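Local coordinates for protein CalS10 (Micromonospora echinospora, PDB 6UK5) that binds S-adenosylmethionine and probably transfers its methyl group to an amino pentose during calicheamicin biosynthesis, at residues Phe158-Gly169 against Arg181-Thr192; Leu151-Pro159 against Leu215-Tyr223. One frame throughout, in Å; residues are numbered along the deposited sequence.

Contact 1. Residues Phe158-Gly169 against Arg181-Thr192; sequences FPERFIDGYVGG and RVSRSTRQGRVT
The guanidinium of R187 lies flat on the ring of F158, the two planes only 4° apart and R187 CZ 3.8 Å from the ring centroid, a cation-pi stack. R187 CD adds a CH-pi contact over the same ring. This reach follows from a side chain extended from CG to NE, with CG anti to the backbone N (chi1 173°). At the guanidinium edge, R187 NH1 donates to F162 O over 3.0 Å, 6° out of the guanidinium plane, so stack and bond together fix the group's rotation. The edge of the F162 ring meets S185 O and, through CE2, T192 CG2. F162 is the centre of an inverse gamma turn that delivers the chain to the strand pairing. There, R187 N donates to D164 O at 2.9 Å, and Y166 with S185 and G168 with S183 form reciprocal hydrogen-bonded pairs. R184 turns its polar end to the backbone of D202 and A203 of the second subunit. The axes of 165-169 and 181-188 come within 4.5 Å and run antiparallel, as part of the beta hairpin of strands 165-174 and 177-188, which is followed by a type II' turn from Q188 to V191.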
# COMPACT_ATOMS: atom_id res chain seq x y z
N PHE A 158 2.43 -2.83 26.57
CA PHE A 158 2.00 -1.72 25.73
C PHE A 158 3.20 -0.84 25.38
O PHE A 158 3.93 -0.42 26.27
CB PHE A 158 0.95 -0.88 26.45
CG PHE A 158 -0.35 -1.59 26.69
CD1 PHE A 158 -1.10 -2.05 25.62
CD2 PHE A 158 -0.84 -1.76 27.97
CE1 PHE A 158 -2.30 -2.69 25.83
CE2 PHE A 158 -2.05 -2.40 28.18
CZ PHE A 158 -2.78 -2.87 27.11
N PRO A 159 3.43 -0.56 24.09
CA PRO A 159 4.43 0.45 23.73
C PRO A 159 4.21 1.71 24.56
O PRO A 159 3.10 2.02 24.98
CB PRO A 159 4.17 0.68 22.24
CG PRO A 159 3.71 -0.65 21.76
CD PRO A 159 2.95 -1.29 22.91
N GLU A 160 5.30 2.46 24.77
CA GLU A 160 5.19 3.65 25.60
C GLU A 160 4.20 4.65 25.00
O GLU A 160 3.49 5.35 25.74
CB GLU A 160 6.55 4.32 25.76
CG GLU A 160 6.57 5.38 26.84
CD GLU A 160 7.86 6.19 26.86
OE1 GLU A 160 7.87 7.24 27.53
OE2 GLU A 160 8.85 5.77 26.21
N ARG A 161 4.13 4.72 23.67
CA ARG A 161 3.29 5.70 23.00
C ARG A 161 1.87 5.20 22.78
O ARG A 161 0.96 6.03 22.62
CB ARG A 161 3.89 6.07 21.64
CG ARG A 161 4.41 7.49 21.54
CD ARG A 161 4.83 7.83 20.11
NE ARG A 161 4.09 8.97 19.58
CZ ARG A 161 4.27 9.47 18.36
NH1 ARG A 161 5.16 8.93 17.54
NH2 ARG A 161 3.55 10.50 17.95
N PHE A 162 1.64 3.89 22.75
CA PHE A 162 0.32 3.36 22.43
C PHE A 162 -0.52 3.50 23.69
O PHE A 162 -0.64 2.58 24.50
CB PHE A 162 0.43 1.92 21.95
CG PHE A 162 -0.89 1.29 21.60
CD1 PHE A 162 -1.75 1.91 20.72
CD2 PHE A 162 -1.24 0.06 22.13
CE1 PHE A 162 -2.96 1.33 20.39
CE2 PHE A 162 -2.45 -0.53 21.80
CZ PHE A 162 -3.31 0.10 20.93
N ILE A 163 -1.11 4.68 23.84
CA ILE A 163 -2.02 4.98 24.94
C ILE A 163 -3.45 4.61 24.60
O ILE A 163 -4.11 3.90 25.36
CB ILE A 163 -1.84 6.47 25.31
CG1 ILE A 163 -0.36 6.71 25.63
CG2 ILE A 163 -2.74 6.84 26.47
CD1 ILE A 163 0.08 8.14 25.68
N ASP A 164 -3.97 5.12 23.48
CA ASP A 164 -5.33 4.81 23.05
C ASP A 164 -5.34 4.06 21.73
O ASP A 164 -5.59 2.85 21.70
CB ASP A 164 -6.17 6.08 22.95
CG ASP A 164 -7.65 5.79 22.77
OD1 ASP A 164 -8.01 4.61 22.57
OD2 ASP A 164 -8.46 6.74 22.83
N GLY A 165 -5.07 4.75 20.62
CA GLY A 165 -5.20 4.16 19.31
C GLY A 165 -3.94 4.34 18.48
O GLY A 165 -3.12 5.23 18.72
N TYR A 166 -3.81 3.46 17.49
CA TYR A 166 -2.68 3.44 16.56
C TYR A 166 -3.15 3.03 15.18
O TYR A 166 -3.91 2.07 15.04
CB TYR A 166 -1.60 2.47 17.03
CG TYR A 166 -0.52 2.21 15.99
CD1 TYR A 166 0.47 3.14 15.72
CD2 TYR A 166 -0.51 1.02 15.26
CE1 TYR A 166 1.45 2.90 14.76
CE2 TYR A 166 0.45 0.77 14.30
CZ TYR A 166 1.43 1.71 14.06
OH TYR A 166 2.38 1.45 13.10
N VAL A 167 -2.69 3.76 14.16
CA VAL A 167 -2.97 3.45 12.77
C VAL A 167 -1.64 3.23 12.08
O VAL A 167 -0.79 4.14 12.03
CB VAL A 167 -3.77 4.56 12.07
CG1 VAL A 167 -3.70 4.39 10.55
CG2 VAL A 167 -5.22 4.51 12.52
N GLY A 168 -1.44 2.03 11.54
CA GLY A 168 -0.23 1.71 10.81
C GLY A 168 -0.54 1.54 9.33
O GLY A 168 -1.69 1.39 8.94
N GLY A 169 0.52 1.56 8.52
CA GLY A 169 0.34 1.40 7.09
C GLY A 169 1.62 0.85 6.50
O GLY A 169 2.71 1.24 6.90
N ARG A 181 -1.09 -2.73 3.31
CA ARG A 181 -1.74 -3.04 4.57
C ARG A 181 -2.02 -1.76 5.34
O ARG A 181 -1.13 -0.91 5.46
CB ARG A 181 -0.91 -3.97 5.45
CG ARG A 181 -1.72 -4.60 6.58
CD ARG A 181 -0.85 -5.09 7.70
NE ARG A 181 -0.24 -3.98 8.42
CZ ARG A 181 0.64 -4.11 9.40
NH1 ARG A 181 1.05 -5.32 9.77
NH2 ARG A 181 1.14 -3.04 10.00
N VAL A 182 -3.24 -1.62 5.84
CA VAL A 182 -3.60 -0.57 6.78
C VAL A 182 -4.10 -1.26 8.04
O VAL A 182 -4.97 -2.13 7.97
CB VAL A 182 -4.68 0.36 6.21
CG1 VAL A 182 -5.08 1.41 7.25
CG2 VAL A 182 -4.22 1.01 4.92
N SER A 183 -3.54 -0.88 9.18
CA SER A 183 -3.91 -1.50 10.45
C SER A 183 -4.41 -0.44 11.41
O SER A 183 -4.11 0.75 11.28
CB SER A 183 -2.72 -2.25 11.07
OG SER A 183 -1.70 -1.36 11.46
N ARG A 184 -5.18 -0.89 12.39
CA ARG A 184 -5.68 -0.01 13.44
C ARG A 184 -5.87 -0.83 14.70
O ARG A 184 -6.58 -1.84 14.69
CB ARG A 184 -6.99 0.63 13.00
CG ARG A 184 -7.51 1.70 13.92
CD ARG A 184 -8.81 2.21 13.37
NE ARG A 184 -9.45 3.16 14.28
CZ ARG A 184 -10.31 2.79 15.22
NH1 ARG A 184 -10.58 1.50 15.39
NH2 ARG A 184 -10.87 3.69 16.01
N SER A 185 -5.23 -0.38 15.78
CA SER A 185 -5.30 -1.03 17.08
C SER A 185 -5.77 -0.02 18.11
O SER A 185 -5.29 1.12 18.14
CB SER A 185 -3.96 -1.62 17.50
OG SER A 185 -3.33 -2.29 16.41
N THR A 186 -6.70 -0.43 18.96
CA THR A 186 -7.17 0.39 20.06
C THR A 186 -6.99 -0.39 21.35
O THR A 186 -7.01 -1.63 21.35
CB THR A 186 -8.64 0.80 19.89
OG1 THR A 186 -9.46 -0.38 19.84
CG2 THR A 186 -8.82 1.60 18.61
N ARG A 187 -6.80 0.33 22.44
CA ARG A 187 -6.50 -0.25 23.74
C ARG A 187 -7.60 0.09 24.72
O ARG A 187 -8.11 1.22 24.74
CB ARG A 187 -5.15 0.27 24.22
CG ARG A 187 -4.75 -0.12 25.63
CD ARG A 187 -3.46 0.59 26.00
NE ARG A 187 -3.29 0.71 27.45
CZ ARG A 187 -2.26 1.32 28.03
NH1 ARG A 187 -1.31 1.88 27.30
NH2 ARG A 187 -2.19 1.38 29.35
N GLN A 188 -7.98 -0.89 25.54
CA GLN A 188 -8.91 -0.64 26.65
C GLN A 188 -8.67 -1.72 27.70
O GLN A 188 -8.96 -2.90 27.44
CB GLN A 188 -10.35 -0.63 26.15
CG GLN A 188 -11.38 -0.37 27.25
CD GLN A 188 -12.80 -0.74 26.86
OE1 GLN A 188 -13.70 -0.71 27.70
NE2 GLN A 188 -13.01 -1.07 25.59
N GLY A 189 -8.14 -1.34 28.85
CA GLY A 189 -7.78 -2.34 29.84
C GLY A 189 -6.51 -3.04 29.43
O GLY A 189 -5.54 -2.40 29.03
N ARG A 190 -6.52 -4.37 29.51
CA ARG A 190 -5.43 -5.19 29.01
C ARG A 190 -5.65 -5.67 27.58
O ARG A 190 -4.80 -6.40 27.06
CB ARG A 190 -5.21 -6.40 29.94
CG ARG A 190 -6.49 -7.09 30.39
CD ARG A 190 -6.25 -8.33 31.25
NE ARG A 190 -5.31 -8.11 32.34
CZ ARG A 190 -5.31 -8.77 33.49
NH1 ARG A 190 -6.25 -9.68 33.75
NH2 ARG A 190 -4.39 -8.51 34.41
N VAL A 191 -6.75 -5.29 26.95
CA VAL A 191 -7.13 -5.82 25.65
C VAL A 191 -6.77 -4.82 24.56
O VAL A 191 -6.99 -3.61 24.71
CB VAL A 191 -8.63 -6.14 25.61
CG1 VAL A 191 -9.01 -6.77 24.27
CG2 VAL A 191 -9.03 -7.00 26.79
N THR A 192 -6.20 -5.33 23.47
CA THR A 192 -5.91 -4.53 22.28
C THR A 192 -6.69 -5.14 21.12
O THR A 192 -6.61 -6.35 20.88
CB THR A 192 -4.42 -4.49 21.96
OG1 THR A 192 -3.66 -4.41 23.18
CG2 THR A 192 -4.10 -3.27 21.10

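Contact 2. Residues Leu151-Pro159 against Leu215-Tyr223; sequences LVLEPWWFP and LTMFTREEY
Beyond the last residues of strand 149-153, a strand of the Rossmann-like methyltransferase sheet, the chain packs on the junction between strand 215-216 and the helix starting at 220. No direct hydrogen bond crosses between the segments; the evidence for the join is apolar and aromatic. L215 CD2 sits over one face of W156, 3.5 Å from the centroid of the five-membered ring and 12° off its normal, a CH-pi contact. M217, with CG anti to its backbone N (chi1 -176°), runs past W156 O and bends at chi3, bringing SD between two rings. Its sulfur lies in the plane of W157 at the ring edge, M217 SD being 4.0 Å from W157 CE3, and approaches F158 obliquely, making Met-aromatic contacts with both. W157 CH2 lies 3.7 Å from Y223 CE2, near the plane of the Y223 ring; the two rings meet obliquely. P155 CB packs on Y223 CZ at 3.6 Å, while the buried Y223 hydroxyl is satisfied by N126. A capping box closes the helix start: E222 N donates to T219 OG1, and T219 N returns a nearly straight bond to E222 OE1, 3.0 Å long and 168° at the hydrogen.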
# COMPACT_ATOMS: atom_id res chain seq x y z
N LEU A 151 12.30 -22.57 29.59
CA LEU A 151 11.14 -21.97 28.96
C LEU A 151 11.45 -20.49 28.72
O LEU A 151 11.90 -19.80 29.64
CB LEU A 151 9.90 -22.14 29.82
CG LEU A 151 8.55 -22.07 29.11
CD1 LEU A 151 7.54 -22.95 29.82
CD2 LEU A 151 8.04 -20.64 29.07
N VAL A 152 11.22 -20.03 27.50
CA VAL A 152 11.47 -18.64 27.14
C VAL A 152 10.22 -18.09 26.47
O VAL A 152 9.65 -18.73 25.58
CB VAL A 152 12.71 -18.48 26.22
CG1 VAL A 152 13.84 -19.38 26.71
CG2 VAL A 152 12.36 -18.77 24.77
N LEU A 153 9.79 -16.91 26.91
CA LEU A 153 8.49 -16.37 26.56
C LEU A 153 8.60 -14.88 26.33
O LEU A 153 9.02 -14.14 27.23
CB LEU A 153 7.48 -16.68 27.66
CG LEU A 153 6.00 -16.37 27.40
CD1 LEU A 153 5.15 -17.47 28.01
CD2 LEU A 153 5.62 -15.02 27.98
N GLU A 154 8.24 -14.43 25.13
CA GLU A 154 8.21 -13.00 24.83
C GLU A 154 6.82 -12.47 25.12
O GLU A 154 5.87 -12.79 24.38
CB GLU A 154 8.58 -12.76 23.37
CG GLU A 154 8.73 -11.29 23.00
CD GLU A 154 8.95 -11.07 21.52
OE1 GLU A 154 9.13 -12.07 20.80
OE2 GLU A 154 8.92 -9.91 21.08
N PRO A 155 6.63 -11.67 26.17
CA PRO A 155 5.29 -11.19 26.51
C PRO A 155 4.93 -9.91 25.76
O PRO A 155 5.79 -9.16 25.29
CB PRO A 155 5.39 -10.92 28.01
CG PRO A 155 6.79 -10.43 28.17
CD PRO A 155 7.62 -11.21 27.16
N TRP A 156 3.62 -9.68 25.66
CA TRP A 156 3.12 -8.40 25.18
C TRP A 156 3.11 -7.36 26.30
O TRP A 156 2.67 -7.64 27.42
CB TRP A 156 1.71 -8.58 24.62
CG TRP A 156 1.01 -7.31 24.23
CD1 TRP A 156 -0.17 -6.84 24.74
CD2 TRP A 156 1.44 -6.34 23.26
NE1 TRP A 156 -0.50 -5.65 24.15
CE2 TRP A 156 0.47 -5.31 23.24
CE3 TRP A 156 2.55 -6.24 22.41
CZ2 TRP A 156 0.57 -4.20 22.40
CZ3 TRP A 156 2.65 -5.13 21.58
CH2 TRP A 156 1.67 -4.13 21.58
N TRP A 157 3.59 -6.16 25.98
CA TRP A 157 3.48 -5.00 26.84
C TRP A 157 2.96 -3.88 25.96
O TRP A 157 3.04 -3.95 24.73
CB TRP A 157 4.81 -4.57 27.48
CG TRP A 157 5.53 -5.60 28.32
CD1 TRP A 157 6.80 -6.07 28.12
CD2 TRP A 157 5.02 -6.32 29.45
NE1 TRP A 157 7.12 -6.99 29.08
CE2 TRP A 157 6.04 -7.17 29.90
CE3 TRP A 157 3.80 -6.31 30.13
CZ2 TRP A 157 5.88 -8.02 31.01
CZ3 TRP A 157 3.64 -7.14 31.23
CH2 TRP A 157 4.68 -7.99 31.65
N PHE A 158 2.43 -2.83 26.57
CA PHE A 158 2.00 -1.72 25.73
C PHE A 158 3.20 -0.84 25.38
O PHE A 158 3.93 -0.42 26.27
CB PHE A 158 0.95 -0.88 26.45
CG PHE A 158 -0.35 -1.59 26.69
CD1 PHE A 158 -1.10 -2.05 25.62
CD2 PHE A 158 -0.84 -1.76 27.97
CE1 PHE A 158 -2.30 -2.69 25.83
CE2 PHE A 158 -2.05 -2.40 28.18
CZ PHE A 158 -2.78 -2.87 27.11
N PRO A 159 3.43 -0.56 24.09
CA PRO A 159 4.43 0.45 23.73
C PRO A 159 4.21 1.71 24.56
O PRO A 159 3.10 2.02 24.98
CB PRO A 159 4.17 0.68 22.24
CG PRO A 159 3.71 -0.65 21.76
CD PRO A 159 2.95 -1.29 22.91
N LEU A 215 -5.46 -9.05 21.36
CA LEU A 215 -4.24 -9.34 22.10
C LEU A 215 -4.47 -8.89 23.54
O LEU A 215 -4.77 -7.72 23.79
CB LEU A 215 -3.05 -8.61 21.48
CG LEU A 215 -1.64 -9.16 21.68
CD1 LEU A 215 -1.46 -10.50 21.00
CD2 LEU A 215 -0.63 -8.16 21.16
N THR A 216 -4.32 -9.82 24.48
CA THR A 216 -4.59 -9.58 25.89
C THR A 216 -3.29 -9.61 26.69
O THR A 216 -2.58 -10.62 26.69
CB THR A 216 -5.58 -10.61 26.43
OG1 THR A 216 -6.79 -10.55 25.67
CG2 THR A 216 -5.89 -10.34 27.89
N MET A 217 -2.98 -8.50 27.36
CA MET A 217 -1.81 -8.43 28.21
C MET A 217 -2.02 -9.24 29.49
O MET A 217 -3.15 -9.42 29.96
CB MET A 217 -1.50 -6.99 28.61
CG MET A 217 -0.22 -6.85 29.42
SD MET A 217 -0.04 -5.22 30.15
CE MET A 217 -1.03 -5.48 31.62
N PHE A 218 -0.92 -9.71 30.07
CA PHE A 218 -0.90 -10.25 31.42
C PHE A 218 0.19 -9.53 32.20
O PHE A 218 1.14 -8.98 31.63
CB PHE A 218 -0.67 -11.76 31.39
CG PHE A 218 -1.67 -12.49 30.55
CD1 PHE A 218 -2.99 -12.61 30.96
CD2 PHE A 218 -1.30 -13.02 29.33
CE1 PHE A 218 -3.92 -13.27 30.19
CE2 PHE A 218 -2.23 -13.68 28.53
CZ PHE A 218 -3.54 -13.80 28.96
N THR A 219 0.05 -9.52 33.52
CA THR A 219 0.94 -8.76 34.37
C THR A 219 2.16 -9.59 34.78
O THR A 219 2.15 -10.82 34.72
CB THR A 219 0.22 -8.28 35.63
OG1 THR A 219 -0.49 -9.38 36.23
CG2 THR A 219 -0.78 -7.19 35.29
N ARG A 220 3.21 -8.89 35.18
CA ARG A 220 4.38 -9.54 35.76
C ARG A 220 3.97 -10.44 36.92
O ARG A 220 4.46 -11.56 37.06
CB ARG A 220 5.39 -8.48 36.22
CG ARG A 220 6.57 -9.00 37.02
CD ARG A 220 7.41 -10.01 36.26
NE ARG A 220 8.68 -10.23 36.96
CZ ARG A 220 9.74 -9.44 36.84
NH1 ARG A 220 9.71 -8.38 36.04
NH2 ARG A 220 10.85 -9.71 37.51
N GLU A 221 3.06 -9.95 37.77
CA GLU A 221 2.56 -10.77 38.87
C GLU A 221 1.85 -12.02 38.37
O GLU A 221 1.92 -13.08 38.99
CB GLU A 221 1.61 -9.93 39.73
CG GLU A 221 1.31 -10.50 41.10
CD GLU A 221 0.74 -9.47 42.04
OE1 GLU A 221 -0.26 -8.82 41.67
OE2 GLU A 221 1.31 -9.31 43.15
N GLU A 222 1.15 -11.91 37.24
CA GLU A 222 0.41 -13.04 36.71
C GLU A 222 1.35 -14.07 36.09
O GLU A 222 1.22 -15.28 36.35
CB GLU A 222 -0.62 -12.55 35.70
CG GLU A 222 -2.02 -12.42 36.29
CD GLU A 222 -2.84 -11.33 35.63
OE1 GLU A 222 -2.43 -10.84 34.56
OE2 GLU A 222 -3.89 -10.95 36.20
N TYR A 223 2.30 -13.62 35.27
CA TYR A 223 3.31 -14.53 34.74
C TYR A 223 4.05 -15.23 35.87
O TYR A 223 4.15 -16.47 35.89
CB TYR A 223 4.30 -13.78 33.85
CG TYR A 223 3.74 -13.24 32.54
CD1 TYR A 223 3.32 -14.11 31.54
CD2 TYR A 223 3.69 -11.88 32.29
CE1 TYR A 223 2.83 -13.63 30.34
CE2 TYR A 223 3.21 -11.39 31.10
CZ TYR A 223 2.78 -12.27 30.12
OH TYR A 223 2.29 -11.79 28.93
O HOH W 1 -3.43 -5.97 24.99

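In the fold
From the N terminus, the chain passes through the strands of the methyltransferase sheet up to 149-153 and enters the first segment of contact 2, which overlaps that of contact 1 at F158 and P159. Contact 1 closes the shorter loop, at the hairpin of strands 165-174 and 177-188. The chain then returns through strands 191-202 and 206-216 before contact 2 closes the longer loop, so contact 1 lies wholly within it. Their centres are 16 Å apart, yet they meet directly: R190 O with M217 N and T192 N with L215 O, probable hydrogen bonds of 2.8 Å each. Contact 1 holds the edge of the five-stranded sheet, while contact 2 joins that sheet's strand 206-216 and helix 220-229 to the exit of strand 149-153.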